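Local coordinates for Serine/threonine-protein phosphatase 2A regulatory subunit B'' subunit alpha (PDB 4I5J) that serves as a calcium-binding, EF-hand regulatory subunit of protein phosphatase 2A that might modulate the substrate selectivity and catalytic activity of the holoenzyme, at residues 74-79 against 191-196; 119-124 against 182-187. All blocks are in the same frame, centred on the assembly; numbering follows the deposited sequence.

Contact 1. Residues 74-79 against 191-196; sequences RSWSGK and SIEYWF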
loop_
_atom_site.group_PDB
_atom_site.type_symbol
_atom_site.label_atom_id
_atom_site.label_comp_id
_atom_site.label_asym_id
_atom_site.label_seq_id
_atom_site.Cartn_x
_atom_site.Cartn_y
_atom_site.Cartn_z
ATOM N N ARG A 74 -11.305 2.361 -0.455
ATOM C CA ARG A 74 -11.148 1.004 -0.992
ATOM C C ARG A 74 -11.438 0.832 -2.491
ATOM O O ARG A 74 -11.038 -0.169 -3.099
ATOM C CB ARG A 74 -12.001 0.036 -0.173
ATOM C CG ARG A 74 -11.525 -0.099 1.261
ATOM C CD ARG A 74 -10.241 -0.905 1.338
ATOM N NE ARG A 74 -10.433 -2.218 0.737
ATOM C CZ ARG A 74 -11.047 -3.232 1.343
ATOM N NH1 ARG A 74 -11.518 -3.084 2.574
ATOM N NH2 ARG A 74 -11.189 -4.393 0.715
ATOM N N SER A 75 -12.148 1.791 -3.075
ATOM C CA SER A 75 -12.409 1.790 -4.511
ATOM C C SER A 75 -11.213 2.295 -5.318
ATOM O O SER A 75 -11.233 2.236 -6.546
ATOM C CB SER A 75 -13.599 2.698 -4.816
ATOM O OG SER A 75 -13.224 4.064 -4.667
ATOM N N TRP A 76 -10.194 2.826 -4.635
ATOM C CA TRP A 76 -9.015 3.393 -5.304
ATOM C C TRP A 76 -9.359 4.558 -6.231
ATOM O O TRP A 76 -8.545 4.957 -7.047
ATOM C CB TRP A 76 -8.271 2.335 -6.111
ATOM C CG TRP A 76 -7.554 1.341 -5.292
ATOM C CD1 TRP A 76 -8.089 0.514 -4.345
ATOM C CD2 TRP A 76 -6.155 1.028 -5.361
ATOM N NE1 TRP A 76 -7.105 -0.277 -3.802
ATOM C CE2 TRP A 76 -5.909 0.014 -4.409
ATOM C CE3 TRP A 76 -5.089 1.514 -6.125
ATOM C CZ2 TRP A 76 -4.642 -0.527 -4.206
ATOM C CZ3 TRP A 76 -3.831 0.989 -5.914
ATOM C CH2 TRP A 76 -3.616 -0.023 -4.962
ATOM N N SER A 77 -10.556 5.111 -6.084
ATOM C CA SER A 77 -11.022 6.213 -6.922
ATOM C C SER A 77 -10.337 7.554 -6.634
ATOM O O SER A 77 -10.411 8.480 -7.441
ATOM C CB SER A 77 -12.530 6.386 -6.724
ATOM O OG SER A 77 -12.807 6.816 -5.401
ATOM N N GLY A 78 -9.699 7.680 -5.475
ATOM C CA GLY A 78 -9.139 8.961 -5.062
ATOM C C GLY A 78 -10.208 9.876 -4.486
ATOM O O GLY A 78 -9.950 11.040 -4.181
ATOM N N LYS A 79 -11.415 9.340 -4.335
ATOM C CA LYS A 79 -12.540 10.093 -3.786
ATOM C C LYS A 79 -13.221 9.272 -2.684
ATOM O O LYS A 79 -13.807 8.215 -2.945
ATOM C CB LYS A 79 -13.540 10.472 -4.898
ATOM C CG LYS A 79 -12.908 11.306 -6.026
ATOM C CD LYS A 79 -13.936 11.848 -7.011
ATOM C CE LYS A 79 -13.272 12.715 -8.084
ATOM N NZ LYS A 79 -14.191 13.098 -9.210
ATOM N N SER A 191 -3.255 -3.799 0.523
ATOM C CA SER A 191 -2.012 -4.408 0.081
ATOM C C SER A 191 -2.258 -5.572 -0.884
ATOM O O SER A 191 -1.604 -5.679 -1.946
ATOM C CB SER A 191 -1.246 -4.916 1.286
ATOM O OG SER A 191 -0.071 -5.588 0.864
ATOM N N ILE A 192 -3.204 -6.436 -0.524
ATOM C CA ILE A 192 -3.534 -7.598 -1.350
ATOM C C ILE A 192 -4.001 -7.138 -2.723
ATOM O O ILE A 192 -3.670 -7.759 -3.729
ATOM C CB ILE A 192 -4.591 -8.502 -0.687
ATOM C CG1 ILE A 192 -4.067 -9.030 0.646
ATOM C CG2 ILE A 192 -4.992 -9.703 -1.613
ATOM C CD1 ILE A 192 -5.142 -9.783 1.450
ATOM N N GLU A 193 -4.740 -6.033 -2.778
ATOM C CA GLU A 193 -5.169 -5.516 -4.073
ATOM C C GLU A 193 -3.987 -4.913 -4.817
ATOM O O GLU A 193 -3.838 -5.089 -6.035
ATOM C CB GLU A 193 -6.265 -4.465 -3.916
ATOM C CG GLU A 193 -6.590 -3.820 -5.238
ATOM C CD GLU A 193 -7.949 -3.178 -5.245
ATOM O OE1 GLU A 193 -8.620 -3.232 -4.189
ATOM O OE2 GLU A 193 -8.331 -2.617 -6.300
ATOM N N TYR A 194 -3.130 -4.229 -4.061
ATOM C CA TYR A 194 -1.943 -3.574 -4.601
ATOM C C TYR A 194 -1.068 -4.604 -5.332
ATOM O O TYR A 194 -0.674 -4.384 -6.481
ATOM C CB TYR A 194 -1.177 -2.900 -3.455
ATOM C CG TYR A 194 0.048 -2.090 -3.826
ATOM C CD1 TYR A 194 -0.012 -0.707 -3.898
ATOM C CD2 TYR A 194 1.272 -2.706 -4.059
ATOM C CE1 TYR A 194 1.107 0.048 -4.203
ATOM C CE2 TYR A 194 2.409 -1.957 -4.364
ATOM C CZ TYR A 194 2.309 -0.578 -4.441
ATOM O OH TYR A 194 3.413 0.191 -4.753
ATOM N N TRP A 195 -0.770 -5.727 -4.681
ATOM C CA TRP A 195 0.059 -6.753 -5.324
ATOM C C TRP A 195 -0.696 -7.482 -6.420
ATOM O O TRP A 195 -0.098 -7.925 -7.400
ATOM C CB TRP A 195 0.644 -7.731 -4.311
ATOM C CG TRP A 195 1.496 -7.011 -3.351
ATOM C CD1 TRP A 195 1.262 -6.834 -2.019
ATOM C CD2 TRP A 195 2.693 -6.283 -3.652
ATOM N NE1 TRP A 195 2.250 -6.052 -1.471
ATOM C CE2 TRP A 195 3.141 -5.703 -2.451
ATOM C CE3 TRP A 195 3.429 -6.071 -4.821
ATOM C CZ2 TRP A 195 4.312 -4.937 -2.377
ATOM C CZ3 TRP A 195 4.584 -5.305 -4.757
ATOM C CH2 TRP A 195 5.016 -4.749 -3.541
ATOM N N PHE A 196 -2.014 -7.579 -6.274
ATOM C CA PHE A 196 -2.821 -8.192 -7.324
ATOM C C PHE A 196 -2.741 -7.355 -8.596
ATOM O O PHE A 196 -2.558 -7.898 -9.674
ATOM C CB PHE A 196 -4.272 -8.352 -6.898
ATOM C CG PHE A 196 -5.110 -9.070 -7.914
ATOM C CD1 PHE A 196 -5.303 -10.444 -7.821
ATOM C CD2 PHE A 196 -5.690 -8.380 -8.974
ATOM C CE1 PHE A 196 -6.063 -11.122 -8.760
ATOM C CE2 PHE A 196 -6.443 -9.055 -9.933
ATOM C CZ PHE A 196 -6.636 -10.421 -9.826
#
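Arg74 opens the loop 74-79 beside the carboxylate of Glu193, its backbone O lying 4.1 Å from Glu193 OE1. Arg74 NE is 5.3 Å from the same Glu193 OE1, a separation at which the opposite charges may attract weakly. The guanidinium-bearing chain runs along Pro189 and Thr190 at the start of helix 189-199. Ser75 turns away from that helix; its OG accepts from the backbone N of Ser77 at 3.2 Å, an ST turn that shapes the loop round Trp76. Trp76 carries the contact. Its CG is anti to the carbonyl carbon (chi1 -71°), which sends the indole toward the helix, where the carboxylate of Glu193 slides over one face with the two planes 28° apart. Glu193 OE2 sits 3.6 Å above the ring plane of Trp76, toward its rim, while Trp76 NE1 is 3.3 Å from Glu193 OE1. Trp76 thus joins the loop between helices 54-72 and 82-86 to the helix that enters the calcium-binding EF-hand loop, within the EF-hand part of the regulatory subunit. Arg197, one turn along from Glu193, forms a salt bridge with Glu193 OE2 and a cation-pi contact with Trp76. At the far rim of the indole, Trp76 CH2 reaches Tyr194 CD1 at 3.8 Å, the side chains crossing nearly at right angles.

Contact 2. Residues 119-124 against 182-187; sequences YCKFWE and SEEDKR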
loop_
_atom_site.group_PDB
_atom_site.type_symbol
_atom_site.label_atom_id
_atom_site.label_comp_id
_atom_site.label_asym_id
_atom_site.label_seq_id
_atom_site.Cartn_x
_atom_site.Cartn_y
_atom_site.Cartn_z
ATOM N N TYR A 119 9.527 8.069 6.546
ATOM C CA TYR A 119 10.362 9.140 5.999
ATOM C C TYR A 119 11.826 8.727 5.873
ATOM O O TYR A 119 12.476 8.998 4.860
ATOM C CB TYR A 119 10.260 10.431 6.840
ATOM C CG TYR A 119 11.060 11.577 6.243
ATOM C CD1 TYR A 119 10.445 12.513 5.417
ATOM C CD2 TYR A 119 12.438 11.710 6.470
ATOM C CE1 TYR A 119 11.163 13.558 4.852
ATOM C CE2 TYR A 119 13.162 12.751 5.893
ATOM C CZ TYR A 119 12.511 13.669 5.089
ATOM O OH TYR A 119 13.205 14.695 4.498
ATOM N N CYS A 120 12.372 8.114 6.914
ATOM C CA CYS A 120 13.773 7.702 6.856
ATOM C C CYS A 120 14.033 6.660 5.792
ATOM O O CYS A 120 15.093 6.665 5.151
ATOM C CB CYS A 120 14.252 7.193 8.213
ATOM S SG CYS A 120 14.227 8.520 9.452
ATOM N N LYS A 121 13.074 5.753 5.616
ATOM C CA LYS A 121 13.220 4.738 4.601
ATOM C C LYS A 121 13.205 5.381 3.227
ATOM O O LYS A 121 14.004 5.012 2.370
ATOM C CB LYS A 121 12.155 3.655 4.736
ATOM C CG LYS A 121 12.488 2.645 5.838
ATOM C CD LYS A 121 11.370 1.624 6.007
ATOM C CE LYS A 121 11.675 0.643 7.130
ATOM N NZ LYS A 121 10.470 -0.173 7.491
ATOM N N PHE A 122 12.330 6.371 3.033
ATOM C CA PHE A 122 12.298 7.113 1.772
ATOM C C PHE A 122 13.631 7.832 1.547
ATOM O O PHE A 122 14.204 7.803 0.453
ATOM C CB PHE A 122 11.163 8.140 1.771
ATOM C CG PHE A 122 11.081 8.950 0.494
ATOM C CD1 PHE A 122 10.439 8.436 -0.630
ATOM C CD2 PHE A 122 11.670 10.214 0.413
ATOM C CE1 PHE A 122 10.369 9.171 -1.827
ATOM C CE2 PHE A 122 11.609 10.957 -0.772
ATOM C CZ PHE A 122 10.951 10.438 -1.890
ATOM N N TRP A 123 14.125 8.464 2.606
ATOM C CA TRP A 123 15.368 9.204 2.553
ATOM C C TRP A 123 16.514 8.297 2.093
ATOM O O TRP A 123 17.288 8.662 1.215
ATOM C CB TRP A 123 15.693 9.793 3.932
ATOM C CG TRP A 123 17.016 10.452 3.931
ATOM C CD1 TRP A 123 18.223 9.878 4.199
ATOM C CD2 TRP A 123 17.282 11.821 3.593
ATOM N NE1 TRP A 123 19.226 10.808 4.053
ATOM C CE2 TRP A 123 18.670 12.005 3.673
ATOM C CE3 TRP A 123 16.475 12.897 3.212
ATOM C CZ2 TRP A 123 19.272 13.235 3.409
ATOM C CZ3 TRP A 123 17.078 14.111 2.945
ATOM C CH2 TRP A 123 18.458 14.270 3.046
ATOM N N GLU A 124 16.623 7.120 2.702
ATOM C CA GLU A 124 17.630 6.121 2.318
ATOM C C GLU A 124 17.564 5.700 0.835
ATOM O O GLU A 124 18.590 5.442 0.219
ATOM C CB GLU A 124 17.503 4.891 3.225
ATOM C CG GLU A 124 18.523 3.780 2.975
ATOM C CD GLU A 124 18.488 2.683 4.051
ATOM O OE1 GLU A 124 17.382 2.288 4.490
ATOM O OE2 GLU A 124 19.576 2.217 4.465
ATOM N N SER A 182 2.445 -1.648 1.837
ATOM C CA SER A 182 2.006 -2.869 1.180
ATOM C C SER A 182 3.090 -3.931 1.195
ATOM O O SER A 182 2.798 -5.129 1.219
ATOM C CB SER A 182 1.582 -2.553 -0.253
ATOM O OG SER A 182 0.455 -1.686 -0.219
ATOM N N GLU A 183 4.348 -3.491 1.168
ATOM C CA GLU A 183 5.456 -4.430 1.146
ATOM C C GLU A 183 5.631 -5.063 2.529
ATOM O O GLU A 183 5.911 -6.258 2.658
ATOM C CB GLU A 183 6.732 -3.736 0.669
ATOM C CG GLU A 183 7.832 -4.687 0.207
ATOM C CD GLU A 183 8.792 -5.020 1.322
ATOM O OE1 GLU A 183 9.710 -5.838 1.093
ATOM O OE2 GLU A 183 8.632 -4.455 2.429
ATOM N N GLU A 184 5.402 -4.271 3.564
ATOM C CA GLU A 184 5.573 -4.752 4.928
ATOM C C GLU A 184 4.380 -5.533 5.460
ATOM O O GLU A 184 4.548 -6.420 6.292
ATOM C CB GLU A 184 5.897 -3.580 5.852
ATOM C CG GLU A 184 7.118 -2.810 5.373
ATOM C CD GLU A 184 7.700 -1.884 6.427
ATOM O OE1 GLU A 184 6.927 -1.375 7.278
ATOM O OE2 GLU A 184 8.936 -1.669 6.400
ATOM N N ASP A 185 3.183 -5.199 4.983
ATOM C CA ASP A 185 1.964 -5.842 5.466
ATOM C C ASP A 185 1.125 -6.418 4.326
ATOM O O ASP A 185 0.296 -5.717 3.761
ATOM C CB ASP A 185 1.124 -4.818 6.235
ATOM C CG ASP A 185 -0.179 -5.404 6.753
ATOM O OD1 ASP A 185 -0.327 -6.653 6.728
ATOM O OD2 ASP A 185 -1.047 -4.611 7.199
ATOM N N LYS A 186 1.302 -7.691 3.991
ATOM C CA LYS A 186 0.483 -8.262 2.925
ATOM C C LYS A 186 -0.792 -8.915 3.463
ATOM O O LYS A 186 -1.343 -9.811 2.823
ATOM C CB LYS A 186 1.277 -9.258 2.060
ATOM C CG LYS A 186 2.381 -8.647 1.211
ATOM C CD LYS A 186 3.092 -9.681 0.367
ATOM C CE LYS A 186 4.350 -9.114 -0.292
ATOM N NZ LYS A 186 5.430 -8.676 0.681
ATOM N N ARG A 187 -1.284 -8.460 4.616
ATOM C CA ARG A 187 -2.481 -9.088 5.189
ATOM C C ARG A 187 -3.682 -8.179 5.183
ATOM O O ARG A 187 -4.795 -8.611 5.448
ATOM C CB ARG A 187 -2.215 -9.607 6.599
ATOM C CG ARG A 187 -1.042 -10.548 6.622
ATOM C CD ARG A 187 -1.060 -11.464 7.808
ATOM N NE ARG A 187 0.236 -12.116 7.932
ATOM C CZ ARG A 187 0.420 -13.317 8.465
ATOM N NH1 ARG A 187 -0.617 -14.000 8.922
ATOM N NH2 ARG A 187 1.640 -13.833 8.535
#
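Lys121 and Glu184 approach each other from opposite directions, a worked example of how two long charged side chains can span a gap that their backbones leave wide. The CA atoms of Lys121 and Glu184 are 12.2 Å apart, and this pair makes the whole contact. Lys121 leaves its helix with CG anti to the carbonyl carbon (chi1 -79°), and from there every bond is extended, which carries the ammonium group well out from helix 112-125. Glu184 answers with an extended chain of its own, presenting one carboxylate oxygen to the lysine. Lys121 NZ and Glu184 OE2 form a hydrogen-bonded salt bridge modelled at 2.4 Å, a very short separation whose exact value is doubtful. The approach is one-sided: Glu184 OE1 stays 3.7 Å from Lys121 NZ, so a single oxygen takes the bond. Glu183 OE2, 6.9 Å from Lys121 NZ, may add a weaker attraction. With Lys121 replaced by an alanine, the Glu184 carboxylate would probably lose its cationic mate and be freer to turn. Asp185, the first residue to leave helical angles, makes an Asx turn to the backbone N of Arg187. The bridge lies at the surface of the EF-hand pair region, joining helix 112-125 to the C-terminal end of helix 173-184, with Tyr141 of a loop touching both charged chains and Phe176 and Leu180 of helix 173-184 lying against Lys121.

Contact 1 and contact 2 have centres about 17 Å apart, and contact 2 is nested inside the chain loop that contact 1 closes. They are joined where helix 173-184 turns into helix 189-199: Ser182 O is 2.9 Å from Trp195 NE1 and also 2.9 Å from Ser191 OG, both probable hydrogen bonds, so the end of helix 173-184 is held against the start and the body of helix 189-199. The calcium ion, held by Asp200, Asp202, Asp204, Val206 and Glu211, lies beyond the end of helix 189-199. The side chain of Glu193 in contact 1 is about 13 Å from this ion, whereas contact 2 lies away from the site.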